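Local coordinates for peptidase C51 domain-containing protein (Streptococcus mutans, PDB 3L9A) that is of unknown function but forms the C-terminal domain of a phage-associated protein that probably cleaves peptidoglycan as a CHAP-family peptidase, at residues 9-21 / 59-72. Residues are numbered along the deposited sequence; the frame is centred on the assembly and turned at random.
Sequences RDFFVITNSEYTF and IEYVEKNASPAFLQ
Phe12 and Tyr61 face each other across a parallel strand pair at one border of the domain's five-stranded mixed sheet, where 61-66 lies beside 11-15. Phe12 N donates to Glu60 O (2.9 Å, 170° at the hydrogen), and Phe12 O accepts from Val62 N. The register then slips: Ile14 N bonds Glu63 O rather than Val62 O, and Ile14 O receives Ala66 N. The irregularity lies in 62-65, with a corner at Lys64 and Asn65; Val62 O accepts instead from Gln54 NE2 of a neighbouring subunit, and Asn65 N is satisfied by Glu63 OE1. Ahead of the ladder a water bridges the two chain segments just before the paired strands, donating to Asp10 O and accepting from Glu60 N.

On one face, the Phe12 and Tyr61 rings form an offset stack, with planes at 29°. Phe12 and Tyr61 leave the same face of the sheet, and with CG in each anti to the carbonyl carbon the two rings run side by side, while Ile59 CD1 makes a CH-pi contact over a face of Phe12. Tyr61 OH is held by Glu49 and Lys53 of helix 46-55. Val13 points to the other face, packing its CG1 against Val62 CG2 and its CG2 against Leu71 CD2.

Beyond the five-stranded sheet, Pro68 CG sits over the centre of the Tyr19 ring, 3.7 Å from its centroid. Leu71 CB similarly tops the Phe21 ring, joining the start of helix 68-78 to strand 19-21. Ser67 caps that helix, its OG accepting from Phe70 N at 3.3 Å. Two donors grip the one carbonyl oxygen Ala66 O: Asn16 N at 2.9 Å and Tyr19 OH at 2.8 Å, arriving from opposite faces of the carbonyl plane.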
# COMPACT_ATOMS: atom_id res chain seq x y z
N ARG A 9 0.16 -3.07 6.35
CA ARG A 9 -0.02 -1.78 7.03
C ARG A 9 1.21 -1.38 7.86
O ARG A 9 2.05 -2.21 8.16
CB ARG A 9 -1.27 -1.84 7.94
CG ARG A 9 -1.23 -2.85 9.06
CD ARG A 9 -2.62 -3.15 9.65
NE ARG A 9 -3.31 -4.24 8.97
CZ ARG A 9 -4.48 -4.12 8.33
NH1 ARG A 9 -5.10 -2.95 8.27
NH2 ARG A 9 -5.03 -5.18 7.74
N ASP A 10 1.30 -0.11 8.20
CA ASP A 10 2.34 0.34 9.11
C ASP A 10 2.09 -0.22 10.51
O ASP A 10 0.95 -0.50 10.88
CB ASP A 10 2.35 1.87 9.17
CG ASP A 10 2.66 2.53 7.84
OD1 ASP A 10 3.23 1.89 6.92
OD2 ASP A 10 2.34 3.74 7.72
N PHE A 11 3.15 -0.36 11.30
CA PHE A 11 3.01 -0.82 12.68
C PHE A 11 4.14 -0.27 13.53
O PHE A 11 5.16 0.17 13.00
CB PHE A 11 2.94 -2.36 12.77
CG PHE A 11 4.13 -3.09 12.19
CD1 PHE A 11 5.22 -3.43 12.99
CD2 PHE A 11 4.14 -3.50 10.86
CE1 PHE A 11 6.29 -4.16 12.47
CE2 PHE A 11 5.23 -4.21 10.34
CZ PHE A 11 6.29 -4.55 11.15
N PHE A 12 3.95 -0.31 14.84
CA PHE A 12 5.01 0.05 15.78
C PHE A 12 5.63 -1.19 16.42
O PHE A 12 4.93 -2.19 16.68
CB PHE A 12 4.46 0.87 16.95
CG PHE A 12 4.09 2.29 16.64
CD1 PHE A 12 5.01 3.19 16.10
CD2 PHE A 12 2.82 2.77 16.98
CE1 PHE A 12 4.66 4.53 15.89
CE2 PHE A 12 2.47 4.10 16.78
CZ PHE A 12 3.39 4.98 16.23
N VAL A 13 6.92 -1.10 16.71
CA VAL A 13 7.56 -2.00 17.67
C VAL A 13 8.30 -1.13 18.69
O VAL A 13 8.54 0.05 18.45
CB VAL A 13 8.53 -3.02 17.01
CG1 VAL A 13 7.80 -3.90 16.01
CG2 VAL A 13 9.72 -2.34 16.36
N ILE A 14 8.64 -1.74 19.82
CA ILE A 14 9.39 -1.04 20.88
C ILE A 14 10.60 -1.91 21.21
O ILE A 14 10.45 -3.10 21.46
CB ILE A 14 8.55 -0.79 22.14
CG1 ILE A 14 7.21 -0.14 21.79
CG2 ILE A 14 9.33 0.07 23.13
CD1 ILE A 14 6.35 0.22 22.98
N THR A 15 11.79 -1.32 21.21
CA THR A 15 12.99 -2.13 21.47
C THR A 15 13.03 -2.64 22.90
O THR A 15 12.66 -1.92 23.85
CB THR A 15 14.27 -1.36 21.17
OG1 THR A 15 14.35 -0.26 22.07
CG2 THR A 15 14.31 -0.89 19.71
N ASN A 16 13.48 -3.89 23.06
CA ASN A 16 13.54 -4.52 24.38
C ASN A 16 14.77 -4.15 25.20
O ASN A 16 14.83 -4.46 26.39
CB ASN A 16 13.45 -6.05 24.26
CG ASN A 16 14.73 -6.67 23.70
OD1 ASN A 16 15.57 -5.99 23.12
ND2 ASN A 16 14.86 -7.98 23.87
N SER A 17 15.75 -3.52 24.56
CA SER A 17 17.01 -3.18 25.21
C SER A 17 17.73 -2.20 24.29
O SER A 17 17.25 -1.90 23.19
CB SER A 17 17.87 -4.44 25.41
OG SER A 17 18.13 -5.07 24.16
N GLU A 18 18.86 -1.69 24.75
CA GLU A 18 19.70 -0.79 23.98
C GLU A 18 20.62 -1.60 23.06
O GLU A 18 21.30 -2.53 23.52
CB GLU A 18 20.52 0.08 24.93
CG GLU A 18 21.45 1.07 24.25
CD GLU A 18 21.95 2.16 25.19
OE1 GLU A 18 23.03 2.70 24.93
OE2 GLU A 18 21.27 2.48 26.18
N TYR A 19 20.60 -1.28 21.77
CA TYR A 19 21.42 -2.00 20.81
C TYR A 19 21.58 -1.23 19.52
O TYR A 19 20.81 -0.31 19.25
CB TYR A 19 20.89 -3.42 20.54
CG TYR A 19 19.44 -3.54 20.12
CD1 TYR A 19 19.01 -3.18 18.84
CD2 TYR A 19 18.50 -4.08 21.00
CE1 TYR A 19 17.68 -3.34 18.45
CE2 TYR A 19 17.17 -4.24 20.62
CZ TYR A 19 16.77 -3.87 19.34
OH TYR A 19 15.46 -4.05 18.93
N THR A 20 22.58 -1.63 18.74
CA THR A 20 22.68 -1.17 17.35
C THR A 20 22.15 -2.27 16.44
O THR A 20 22.56 -3.43 16.55
CB THR A 20 24.14 -0.89 16.96
OG1 THR A 20 24.64 0.15 17.82
CG2 THR A 20 24.26 -0.44 15.51
N PHE A 21 21.22 -1.90 15.57
CA PHE A 21 20.70 -2.81 14.56
C PHE A 21 20.83 -2.13 13.20
O PHE A 21 20.49 -0.96 13.06
CB PHE A 21 19.24 -3.20 14.82
CG PHE A 21 18.71 -4.14 13.77
CD1 PHE A 21 19.01 -5.50 13.83
CD2 PHE A 21 17.99 -3.65 12.68
CE1 PHE A 21 18.56 -6.37 12.83
CE2 PHE A 21 17.56 -4.50 11.69
CZ PHE A 21 17.83 -5.86 11.76
N ILE A 59 -3.27 2.00 14.17
CA ILE A 59 -1.94 1.40 14.17
C ILE A 59 -1.73 0.58 15.45
O ILE A 59 -2.17 0.98 16.54
CB ILE A 59 -0.84 2.47 13.98
CG1 ILE A 59 0.50 1.79 13.66
CG2 ILE A 59 -0.75 3.43 15.18
CD1 ILE A 59 1.60 2.74 13.22
N GLU A 60 -1.07 -0.56 15.30
CA GLU A 60 -0.82 -1.47 16.42
C GLU A 60 0.63 -1.48 16.88
O GLU A 60 1.54 -1.35 16.06
CB GLU A 60 -1.21 -2.89 16.01
CG GLU A 60 -2.69 -3.11 15.78
CD GLU A 60 -3.00 -4.56 15.53
OE1 GLU A 60 -2.77 -5.04 14.40
OE2 GLU A 60 -3.46 -5.23 16.48
N TYR A 61 0.83 -1.66 18.18
CA TYR A 61 2.15 -1.97 18.74
C TYR A 61 2.25 -3.48 18.76
O TYR A 61 1.79 -4.14 19.70
CB TYR A 61 2.29 -1.41 20.15
CG TYR A 61 2.28 0.10 20.23
CD1 TYR A 61 3.47 0.82 20.36
CD2 TYR A 61 1.08 0.81 20.20
CE1 TYR A 61 3.46 2.21 20.44
CE2 TYR A 61 1.06 2.20 20.28
CZ TYR A 61 2.24 2.89 20.40
OH TYR A 61 2.18 4.26 20.48
N VAL A 62 2.84 -4.05 17.71
CA VAL A 62 2.74 -5.50 17.54
C VAL A 62 3.75 -6.26 18.38
O VAL A 62 3.60 -7.46 18.58
CB VAL A 62 2.87 -5.91 16.06
CG1 VAL A 62 1.74 -5.31 15.23
CG2 VAL A 62 4.22 -5.52 15.50
N GLU A 63 4.81 -5.57 18.83
CA GLU A 63 5.81 -6.17 19.68
C GLU A 63 6.41 -5.07 20.53
O GLU A 63 7.07 -4.17 20.01
CB GLU A 63 6.91 -6.86 18.84
CG GLU A 63 8.04 -7.48 19.65
CD GLU A 63 7.53 -8.44 20.70
OE1 GLU A 63 7.53 -8.08 21.89
OE2 GLU A 63 7.12 -9.56 20.32
N LYS A 64 6.23 -5.18 21.85
CA LYS A 64 6.77 -4.18 22.76
C LYS A 64 8.08 -4.63 23.43
O LYS A 64 8.63 -3.90 24.27
CB LYS A 64 5.72 -3.74 23.79
CG LYS A 64 4.50 -3.05 23.13
CD LYS A 64 3.57 -2.38 24.14
CE LYS A 64 2.67 -3.37 24.85
NZ LYS A 64 1.70 -2.65 25.74
N ASN A 65 8.61 -5.79 23.03
CA ASN A 65 9.90 -6.22 23.52
C ASN A 65 10.71 -6.72 22.35
O ASN A 65 11.16 -7.87 22.35
CB ASN A 65 9.74 -7.25 24.66
CG ASN A 65 9.27 -6.59 25.96
OD1 ASN A 65 8.08 -6.33 26.16
ND2 ASN A 65 10.22 -6.27 26.83
N ALA A 66 10.89 -5.86 21.34
CA ALA A 66 11.53 -6.30 20.11
C ALA A 66 13.04 -6.40 20.27
O ALA A 66 13.71 -5.41 20.61
CB ALA A 66 11.20 -5.34 18.97
N SER A 67 13.57 -7.59 20.05
CA SER A 67 15.00 -7.86 20.09
C SER A 67 15.58 -7.62 18.69
O SER A 67 14.84 -7.49 17.71
CB SER A 67 15.23 -9.33 20.46
OG SER A 67 14.75 -10.12 19.39
N PRO A 68 16.92 -7.62 18.57
CA PRO A 68 17.51 -7.57 17.23
C PRO A 68 17.02 -8.69 16.30
O PRO A 68 16.85 -8.46 15.11
CB PRO A 68 19.02 -7.68 17.50
CG PRO A 68 19.17 -7.11 18.91
CD PRO A 68 17.94 -7.57 19.64
N ALA A 69 16.77 -9.88 16.84
CA ALA A 69 16.27 -10.99 16.02
C ALA A 69 14.89 -10.68 15.44
O ALA A 69 14.58 -11.07 14.32
CB ALA A 69 16.24 -12.29 16.81
N PHE A 70 14.07 -9.98 16.21
CA PHE A 70 12.75 -9.56 15.73
C PHE A 70 12.89 -8.56 14.58
O PHE A 70 12.21 -8.66 13.55
CB PHE A 70 11.94 -8.98 16.90
CG PHE A 70 10.46 -8.91 16.62
CD1 PHE A 70 9.90 -7.81 16.01
CD2 PHE A 70 9.64 -9.98 16.97
CE1 PHE A 70 8.52 -7.76 15.75
CE2 PHE A 70 8.27 -9.95 16.72
CZ PHE A 70 7.71 -8.85 16.11
N LEU A 71 13.79 -7.58 14.75
CA LEU A 71 14.02 -6.63 13.67
C LEU A 71 14.56 -7.31 12.41
O LEU A 71 14.20 -6.93 11.31
CB LEU A 71 14.92 -5.48 14.12
CG LEU A 71 14.50 -4.70 15.37
CD1 LEU A 71 15.35 -3.44 15.53
CD2 LEU A 71 13.02 -4.33 15.35
N GLN A 72 15.39 -8.34 12.59
CA GLN A 72 15.91 -9.08 11.45
C GLN A 72 14.80 -9.78 10.67
O GLN A 72 14.86 -9.84 9.44
CB GLN A 72 17.00 -10.06 11.89
CG GLN A 72 17.65 -10.83 10.72
CD GLN A 72 18.34 -9.91 9.72
OE1 GLN A 72 18.76 -8.81 10.06
NE2 GLN A 72 18.48 -10.37 8.48
O HOH W 1 -0.61 -1.80 12.74
O HOH W 2 12.23 -9.92 23.77